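Local coordinates for protein thymidylate synthase ThyX (Streptomyces cacaoi subsp. asoensis, PDB 4P5A) that is a flavin-dependent UMP/dUMP methylase that probably transfers a methyl group from methylenetetrahydrofolate to the nucleotide, at residues B[100-106]-B[149-153]; B[110-116]-B[128-134]. All blocks are in the same frame, centred on the assembly; numbering follows the deposited sequence. Where two conformers were deposited one is given.

How the interactions relate
Both contacts fasten the chain that follows the nucleotide-binding loop to the same long helix, 131-157, but at different places on it. Interaction 1 meets the helix toward its C-terminal end, where buried aromatic side chains of 149-153 receive the loop 100-106, close to residues of the nucleotide site. Interaction 2, about 27 Å away between centres, holds the N-terminal start of the helix to 110-116, away from the annotated sites. Each is partly buried. Interaction 1 relies on aromatic packing, a phenol hydroxyl that accepts a backbone N-H and an amide-carboxylate bond. Interaction 2 has a salt bridge to a carboxylate already used in the helix's capping box, a bridging water and a CH-pi contact of a turn with a histidine ring.

Interaction 1. Residues B[100-106]-B[149-153]; sequences REVGAAF and FEEYQ
The backbone of 100-106 runs past residues 149-153 of helix 131-157, with the CA atoms of Ala-104 and Phe-149 7.0 Å apart and those of Val-102 and Tyr-152 9.1 Å apart. Tyr-152 spans that wider gap: its CG lies opposite the backbone N (chi1 174°), which sends the ring out from the helix until OH accepts the backbone N-H of Val-102, N to OH 2.8 Å and nearly straight. Val-102 CB and CG2 rest against the same phenol end, and Glu-101 CG touches it as well. Glu-101 then stretches out its chain to Gln-153, whose NE2 donates to OE1 at 2.9 Å; the oxygen lies in the amide plane, but the donor comes in from above the carboxylate. Here a loop of the ThyX fold leads into strand 105-107, which pairs with strand 7-9, and Val-102 also touches Ala-97, which lines the 5-bromo-UMP pocket. A phenylalanine in place of Tyr-152 would probably keep much of the ring packing yet leave the Val-102 N-H without its acceptor. One turn back along the helix, Phe-149 offers a face to Ala-104, the centre of an inverse gamma turn, whose CB sits 3.7 Å from the ring centroid in a CH-pi contact. The side chains of Phe-106 and Phe-149 cross at about a right angle, Phe-149 CD2 lying at the edge of the Phe-106 ring, 3.8 Å from CZ.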
ATOM      1  N   ARG B 100     -13.965 -20.586  15.052  1.00 18.22           N
ATOM      2  CA  ARG B 100     -13.639 -21.831  15.729  1.00 19.17           C
ATOM      3  C   ARG B 100     -13.412 -21.534  17.206  1.00 20.32           C
ATOM      4  O   ARG B 100     -12.928 -20.446  17.546  1.00 20.10           O
ATOM      5  CB  ARG B 100     -12.359 -22.412  15.150  1.00 21.12           C
ATOM      6  CG  ARG B 100     -12.093 -23.892  15.685  1.00 33.18           C
ATOM      7  CD  ARG B 100     -11.182 -24.746  14.768  1.00 48.27           C
ATOM      8  NE  ARG B 100      -9.749 -24.470  14.991  1.00 59.92           N
ATOM      9  CZ  ARG B 100      -8.925 -25.178  15.788  1.00 65.06           C
ATOM     10  NH1 ARG B 100      -9.368 -26.250  16.457  1.00 66.97           N
ATOM     11  NH2 ARG B 100      -7.639 -24.819  15.918  1.00 65.24           N
ATOM     12  N   GLU B 101     -13.756 -22.513  18.072  1.00 18.65           N
ATOM     13  CA  GLU B 101     -13.493 -22.352  19.509  1.00 20.15           C
ATOM     14  C   GLU B 101     -12.008 -22.198  19.777  1.00 18.85           C
ATOM     15  O   GLU B 101     -11.167 -22.824  19.126  1.00 19.44           O
ATOM     16  CB  GLU B 101     -13.998 -23.588  20.221  1.00 21.30           C
ATOM     17  CG  GLU B 101     -13.729 -23.637  21.694  1.00 25.19           C
ATOM     18  CD  GLU B 101     -14.480 -24.841  22.380  1.00 32.25           C
ATOM     19  OE1 GLU B 101     -14.038 -25.222  23.507  1.00 33.90           O
ATOM     20  OE2 GLU B 101     -15.516 -25.341  21.797  1.00 31.03           O
ATOM     21  N   VAL B 102     -11.682 -21.344  20.757  1.00 16.80           N
ATOM     22  CA  VAL B 102     -10.316 -21.005  20.999  1.00 17.11           C
ATOM     23  C   VAL B 102      -9.780 -22.046  21.989  1.00 20.95           C
ATOM     24  O   VAL B 102     -10.505 -22.439  22.953  1.00 20.54           O
ATOM     25  CB  VAL B 102     -10.245 -19.585  21.684  1.00 17.49           C
ATOM     26  CG1 VAL B 102      -8.745 -19.208  22.101  1.00 17.01           C
ATOM     27  CG2 VAL B 102     -10.883 -18.498  20.707  1.00 16.08           C
ATOM     28  N   GLY B 103      -8.525 -22.426  21.781  1.00 21.11           N
ATOM     29  CA  GLY B 103      -7.788 -23.337  22.693  1.00 23.59           C
ATOM     30  C   GLY B 103      -7.375 -22.658  23.971  1.00 24.15           C
ATOM     31  O   GLY B 103      -7.291 -21.402  24.066  1.00 25.39           O
ATOM     32  N   ALA B 104      -7.012 -23.467  24.959  1.00 24.76           N
ATOM     33  CA  ALA B 104      -6.767 -22.877  26.256  1.00 24.75           C
ATOM     34  C   ALA B 104      -5.281 -22.640  26.462  1.00 23.76           C
ATOM     35  O   ALA B 104      -4.730 -23.043  27.450  1.00 24.00           O
ATOM     36  CB  ALA B 104      -7.337 -23.787  27.394  1.00 28.07           C
ATOM     37  N   ALA B 105      -4.630 -21.938  25.529  1.00 22.42           N
ATOM     38  CA  ALA B 105      -3.191 -21.676  25.681  1.00 17.59           C
ATOM     39  C   ALA B 105      -3.020 -20.218  25.816  1.00 16.01           C
ATOM     40  O   ALA B 105      -3.591 -19.428  24.986  1.00 16.21           O
ATOM     41  CB  ALA B 105      -2.405 -22.204  24.535  1.00 19.49           C
ATOM     42  N   PHE B 106      -2.248 -19.804  26.822  1.00 14.63           N
ATOM     43  CA  PHE B 106      -2.166 -18.369  27.224  1.00 13.87           C
ATOM     44  C   PHE B 106      -0.713 -18.071  27.482  1.00 15.14           C
ATOM     45  O   PHE B 106       0.037 -18.915  28.045  1.00 14.19           O
ATOM     46  CB  PHE B 106      -3.008 -18.033  28.510  1.00 14.36           C
ATOM     47  CG  PHE B 106      -4.413 -18.348  28.362  1.00 15.76           C
ATOM     48  CD1 PHE B 106      -4.899 -19.562  28.775  1.00 16.55           C
ATOM     49  CD2 PHE B 106      -5.257 -17.464  27.652  1.00 18.18           C
ATOM     50  CE1 PHE B 106      -6.199 -19.932  28.562  1.00 15.70           C
ATOM     51  CE2 PHE B 106      -6.636 -17.821  27.416  1.00 17.96           C
ATOM     52  CZ  PHE B 106      -7.098 -19.040  27.907  1.00 21.42           C
ATOM     53  N   PHE B 149     -11.210 -18.411  31.112  1.00 14.84           N
ATOM     54  CA  PHE B 149     -11.474 -19.571  30.308  1.00 16.04           C
ATOM     55  C   PHE B 149     -12.692 -20.306  30.865  1.00 16.41           C
ATOM     56  O   PHE B 149     -13.485 -20.900  30.084  1.00 16.26           O
ATOM     57  CB  PHE B 149     -10.252 -20.433  30.174  1.00 17.42           C
ATOM     58  CG  PHE B 149     -10.402 -21.435  29.109  1.00 22.83           C
ATOM     59  CD1 PHE B 149     -10.709 -22.721  29.410  1.00 28.79           C
ATOM     60  CD2 PHE B 149     -10.383 -21.024  27.748  1.00 24.34           C
ATOM     61  CE1 PHE B 149     -10.925 -23.664  28.368  1.00 34.25           C
ATOM     62  CE2 PHE B 149     -10.551 -21.952  26.698  1.00 26.11           C
ATOM     63  CZ  PHE B 149     -10.866 -23.270  27.022  1.00 32.25           C
ATOM     64  N   GLU B 150     -12.850 -20.295  32.188  1.00 16.78           N
ATOM     65  CA  GLU B 150     -14.013 -21.015  32.761  1.00 17.70           C
ATOM     66  C   GLU B 150     -15.323 -20.332  32.290  1.00 18.67           C
ATOM     67  O   GLU B 150     -16.337 -21.018  31.940  1.00 18.14           O
ATOM     68  CB  GLU B 150     -13.858 -21.029  34.297  1.00 19.82           C
ATOM     69  CG  GLU B 150     -15.145 -21.328  35.055  1.00 30.63           C
ATOM     70  CD  GLU B 150     -14.958 -21.035  36.555  1.00 41.16           C
ATOM     71  OE1 GLU B 150     -13.786 -21.070  37.028  1.00 42.82           O
ATOM     72  OE2 GLU B 150     -15.976 -20.722  37.223  1.00 42.52           O
ATOM     73  N   GLU B 151     -15.293 -18.992  32.224  1.00 16.97           N
ATOM     74  CA  GLU B 151     -16.450 -18.253  31.755  1.00 17.89           C
ATOM     75  C   GLU B 151     -16.664 -18.401  30.244  1.00 17.35           C
ATOM     76  O   GLU B 151     -17.809 -18.451  29.802  1.00 18.21           O
ATOM     77  CB  GLU B 151     -16.418 -16.751  32.136  1.00 18.38           C
ATOM     78  CG  GLU B 151     -16.411 -16.440  33.666  1.00 19.20           C
ATOM     79  CD  GLU B 151     -17.640 -17.063  34.402  1.00 24.29           C
ATOM     80  OE1 GLU B 151     -18.720 -17.277  33.795  1.00 24.46           O
ATOM     81  OE2 GLU B 151     -17.419 -17.433  35.588  1.00 29.15           O
ATOM     82  N   TYR B 152     -15.573 -18.452  29.467  1.00 15.80           N
ATOM     83  CA  TYR B 152     -15.695 -18.693  28.026  1.00 15.25           C
ATOM     84  C   TYR B 152     -16.389 -20.037  27.826  1.00 17.24           C
ATOM     85  O   TYR B 152     -17.352 -20.139  27.059  1.00 18.69           O
ATOM     86  CB  TYR B 152     -14.294 -18.734  27.421  1.00 15.70           C
ATOM     87  CG  TYR B 152     -14.213 -19.097  25.985  1.00 13.27           C
ATOM     88  CD1 TYR B 152     -13.507 -20.232  25.542  1.00 18.63           C
ATOM     89  CD2 TYR B 152     -14.795 -18.244  25.019  1.00 14.62           C
ATOM     90  CE1 TYR B 152     -13.393 -20.551  24.171  1.00 14.76           C
ATOM     91  CE2 TYR B 152     -14.679 -18.561  23.616  1.00 14.78           C
ATOM     92  CZ  TYR B 152     -13.966 -19.700  23.229  1.00 15.63           C
ATOM     93  OH  TYR B 152     -13.870 -20.040  21.906  1.00 17.23           O
ATOM     94  N   GLN B 153     -15.907 -21.060  28.527  1.00 17.29           N
ATOM     95  CA  GLN B 153     -16.539 -22.391  28.319  1.00 19.60           C
ATOM     96  C   GLN B 153     -17.982 -22.418  28.806  1.00 20.12           C
ATOM     97  O   GLN B 153     -18.816 -23.097  28.210  1.00 20.75           O
ATOM     98  CB  GLN B 153     -15.725 -23.436  29.090  1.00 18.82           C
ATOM     99  CG  GLN B 153     -14.409 -23.800  28.450  1.00 24.65           C
ATOM    100  CD  GLN B 153     -14.575 -24.339  27.043  1.00 31.71           C
ATOM    101  OE1 GLN B 153     -15.316 -25.258  26.841  1.00 33.37           O
ATOM    102  NE2 GLN B 153     -13.856 -23.743  26.050  1.00 36.52           N
TER

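Interaction 2. Residues B[110-116]-B[128-134]; sequences DATRLLR and GGSTDDH
The capping box that starts helix 131-157 is where Arg-116 docks, gripping the Asp-133 carboxylate side-on, NE to OD1 at 2.8 Å and NH2 to OD2 at 2.9 Å. In the box itself Ser-130 is the N-cap, its OG accepting from Asp-133 N while Ser-130 N donates back to Asp-133 OD1. OD1 lies in the guanidinium plane, yet the two flat groups are turned 45° apart, so NE arrives from above the carboxylate, on the face opposite the one used by Ser-130 N. OD1 is thus gripped from both faces, which should fix the carboxylate's rotation and favour its charged form. Arg-116 gets there with an extended chain, CG opposite the carbonyl carbon (chi1 -71°), and its aliphatic part runs past Gly-128 O. Arg-116 leads strand 116-118 of a beta hairpin, where it and Leu-115 form a classic bulge facing Val-127. Leu-115 pushes CD1 against the first helical turn, 3.6 Å from His-134 CA, and packs on Ile-164 of the second subunit. At the other end, the type I turn 110-113 is pinned by Asp-110 OD1, which accepts from Thr-112 N and OG1 and from Arg-113 N. In the conformer modelled here, Ala-111 CA of this turn lies over one face of the His-134 ring, 4.0 Å from its centroid, and His-134 NE2 is hydrogen-bonded to Pro-109 O. A water ties the two backbones together, donating to Arg-113 O and accepting from Gly-129 N.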
ATOM      1  N   ASP B 110       8.628 -15.703  30.457  1.00 22.49           N
ATOM      2  CA  ASP B 110       9.497 -16.630  31.215  1.00 24.31           C
ATOM      3  C   ASP B 110      10.403 -15.900  32.240  1.00 23.99           C
ATOM      4  O   ASP B 110      10.371 -14.662  32.427  1.00 22.67           O
ATOM      5  CB  ASP B 110      10.310 -17.510  30.307  1.00 24.84           C
ATOM      6  CG  ASP B 110      11.341 -16.754  29.555  1.00 29.16           C
ATOM      7  OD1 ASP B 110      11.774 -15.605  29.935  1.00 32.14           O
ATOM      8  OD2 ASP B 110      11.758 -17.318  28.556  1.00 34.65           O
ATOM      9  N   ALA B 111      11.212 -16.684  32.932  1.00 26.13           N
ATOM     10  CA  ALA B 111      11.945 -16.087  34.050  1.00 28.51           C
ATOM     11  C   ALA B 111      13.003 -15.077  33.618  1.00 30.14           C
ATOM     12  O   ALA B 111      13.455 -14.322  34.451  1.00 32.68           O
ATOM     13  CB  ALA B 111      12.527 -17.195  35.003  1.00 30.15           C
ATOM     14  N   THR B 112      13.377 -15.024  32.340  1.00 28.32           N
ATOM     15  CA  THR B 112      14.411 -14.090  31.870  1.00 29.74           C
ATOM     16  C   THR B 112      13.829 -12.720  31.459  1.00 28.68           C
ATOM     17  O   THR B 112      14.530 -11.726  31.416  1.00 29.77           O
ATOM     18  CB  THR B 112      15.245 -14.665  30.666  1.00 30.11           C
ATOM     19  OG1 THR B 112      14.429 -14.686  29.506  1.00 39.62           O
ATOM     20  CG2 THR B 112      15.672 -16.056  30.934  1.00 33.62           C
ATOM     21  N   ARG B 113      12.545 -12.672  31.158  1.00 26.51           N
ATOM     22  CA  ARG B 113      11.899 -11.396  30.760  1.00 24.17           C
ATOM     23  C   ARG B 113      12.106 -10.259  31.787  1.00 24.38           C
ATOM     24  O   ARG B 113      11.948 -10.441  33.028  1.00 23.11           O
ATOM     25  CB  ARG B 113      10.409 -11.645  30.590  1.00 23.96           C
ATOM     26  CG  ARG B 113       9.899 -11.203  29.167  1.00 29.97           C
ATOM     27  CD  ARG B 113       9.570  -9.853  29.313  1.00 28.40           C
ATOM     28  NE  ARG B 113       8.679  -9.334  28.278  1.00 20.18           N
ATOM     29  CZ  ARG B 113       8.503  -8.026  28.175  1.00 21.18           C
ATOM     30  NH1 ARG B 113       9.161  -7.239  28.997  1.00 20.31           N
ATOM     31  NH2 ARG B 113       7.661  -7.492  27.315  1.00 15.52           N
ATOM     32  N   LEU B 114      12.368  -9.065  31.297  1.00 23.04           N
ATOM     33  CA  LEU B 114      12.482  -7.913  32.238  1.00 23.47           C
ATOM     34  C   LEU B 114      11.083  -7.518  32.614  1.00 23.42           C
ATOM     35  O   LEU B 114      10.235  -7.386  31.725  1.00 25.45           O
ATOM     36  CB  LEU B 114      13.182  -6.753  31.552  1.00 24.17           C
ATOM     37  CG  LEU B 114      14.524  -7.165  30.895  1.00 29.25           C
ATOM     38  CD1 LEU B 114      15.085  -6.102  29.962  1.00 29.93           C
ATOM     39  CD2 LEU B 114      15.575  -7.580  31.923  1.00 31.02           C
ATOM     40  N   LEU B 115      10.797  -7.341  33.901  1.00 20.88           N
ATOM     41  CA  LEU B 115       9.415  -7.090  34.322  1.00 21.64           C
ATOM     42  C   LEU B 115       9.122  -5.712  34.873  1.00 20.49           C
ATOM     43  O   LEU B 115       7.959  -5.435  35.159  1.00 20.92           O
ATOM     44  CB  LEU B 115       8.932  -8.157  35.324  1.00 19.92           C
ATOM     45  CG  LEU B 115       8.922  -9.605  34.854  1.00 24.30           C
ATOM     46  CD1 LEU B 115       8.552 -10.575  36.021  1.00 23.63           C
ATOM     47  CD2 LEU B 115       7.859  -9.711  33.736  1.00 25.93           C
ATOM     48  N   ARG B 116      10.160  -4.883  35.036  1.00 22.57           N
ATOM     49  CA  ARG B 116       9.992  -3.549  35.595  1.00 25.17           C
ATOM     50  C   ARG B 116      10.359  -2.493  34.621  1.00 25.66           C
ATOM     51  O   ARG B 116      11.094  -2.733  33.664  1.00 26.76           O
ATOM     52  CB  ARG B 116      10.827  -3.374  36.846  1.00 27.83           C
ATOM     53  CG  ARG B 116      10.267  -4.152  37.933  1.00 30.74           C
ATOM     54  CD  ARG B 116      10.980  -3.942  39.228  1.00 36.80           C
ATOM     55  NE  ARG B 116      10.171  -4.648  40.210  1.00 39.14           N
ATOM     56  CZ  ARG B 116       9.262  -4.084  41.004  1.00 40.81           C
ATOM     57  NH1 ARG B 116       9.048  -2.769  41.014  1.00 38.45           N
ATOM     58  NH2 ARG B 116       8.601  -4.854  41.853  1.00 42.94           N
ATOM     59  N   GLY B 128      15.370  -5.611  35.166  1.00 35.40           N
ATOM     60  CA  GLY B 128      15.112  -6.940  35.740  1.00 38.17           C
ATOM     61  C   GLY B 128      14.072  -6.861  36.843  1.00 39.93           C
ATOM     62  O   GLY B 128      13.993  -5.832  37.549  1.00 40.69           O
ATOM     63  N   GLY B 129      13.253  -7.924  36.957  1.00 41.15           N
ATOM     64  CA  GLY B 129      12.361  -8.128  38.141  1.00 41.86           C
ATOM     65  C   GLY B 129      13.039  -9.128  39.094  1.00 43.00           C
ATOM     66  O   GLY B 129      14.039  -9.793  38.710  1.00 43.19           O
ATOM     67  N   SER B 130      12.528  -9.240  40.327  1.00 42.90           N
ATOM     68  CA  SER B 130      13.050 -10.226  41.296  1.00 42.93           C
ATOM     69  C   SER B 130      12.339 -11.562  41.081  1.00 42.58           C
ATOM     70  O   SER B 130      11.377 -11.666  40.280  1.00 41.55           O
ATOM     71  CB  SER B 130      12.854  -9.724  42.741  1.00 43.90           C
ATOM     72  OG  SER B 130      11.462  -9.531  43.027  1.00 45.85           O
ATOM     73  N   THR B 131      12.793 -12.593  41.785  1.00 41.64           N
ATOM     74  CA  THR B 131      12.080 -13.879  41.729  1.00 41.24           C
ATOM     75  C   THR B 131      10.633 -13.665  42.171  1.00 38.97           C
ATOM     76  O   THR B 131       9.701 -14.183  41.528  1.00 37.56           O
ATOM     77  CB  THR B 131      12.771 -14.965  42.563  1.00 41.49           C
ATOM     78  OG1 THR B 131      14.074 -15.144  42.014  1.00 44.72           O
ATOM     79  CG2 THR B 131      12.019 -16.307  42.449  1.00 42.96           C
ATOM     80  N   ASP B 132      10.462 -12.872  43.228  1.00 36.75           N
ATOM     81  CA  ASP B 132       9.126 -12.538  43.630  1.00 36.09           C
ATOM     82  C   ASP B 132       8.256 -11.853  42.524  1.00 33.39           C
ATOM     83  O   ASP B 132       7.029 -12.115  42.419  1.00 30.11           O
ATOM     84  CB  ASP B 132       9.072 -11.687  44.896  1.00 38.22           C
ATOM     85  CG  ASP B 132       7.639 -11.585  45.401  1.00 42.80           C
ATOM     86  OD1 ASP B 132       6.979 -12.670  45.468  1.00 50.02           O
ATOM     87  OD2 ASP B 132       7.138 -10.463  45.644  1.00 47.61           O
ATOM     88  N   ASP B 133       8.877 -10.973  41.738  1.00 29.14           N
ATOM     89  CA  ASP B 133       8.131 -10.341  40.590  1.00 27.70           C
ATOM     90  C   ASP B 133       7.597 -11.396  39.613  1.00 25.22           C
ATOM     91  O   ASP B 133       6.424 -11.349  39.261  1.00 26.06           O
ATOM     92  CB  ASP B 133       8.976  -9.295  39.845  1.00 27.52           C
ATOM     93  CG  ASP B 133       9.235  -8.063  40.707  1.00 31.77           C
ATOM     94  OD1 ASP B 133      10.311  -7.436  40.606  1.00 32.66           O
ATOM     95  OD2 ASP B 133       8.342  -7.717  41.518  1.00 35.93           O
ATOM     96  N   HIS B 134       8.444 -12.337  39.195  0.58 24.18           N
ATOM     97  CA  HIS B 134       7.987 -13.364  38.265  0.58 23.40           C
ATOM     98  C   HIS B 134       6.856 -14.172  38.899  0.58 23.43           C
ATOM     99  O   HIS B 134       5.822 -14.399  38.278  0.58 20.37           O
ATOM    100  CB  HIS B 134       9.098 -14.297  37.783  0.58 21.97           C
ATOM    101  CG  HIS B 134       8.664 -15.219  36.670  0.58 21.32           C
ATOM    102  ND1 HIS B 134       8.624 -16.591  36.799  0.58 24.31           N
ATOM    103  CD2 HIS B 134       8.244 -14.953  35.408  0.58 19.59           C
ATOM    104  CE1 HIS B 134       8.202 -17.131  35.667  0.58 24.01           C
ATOM    105  NE2 HIS B 134       7.972 -16.145  34.808  0.58 21.11           N
TER
HETATM  106  O   HOH W   1      13.382 -10.122  35.265  1.00 34.12           O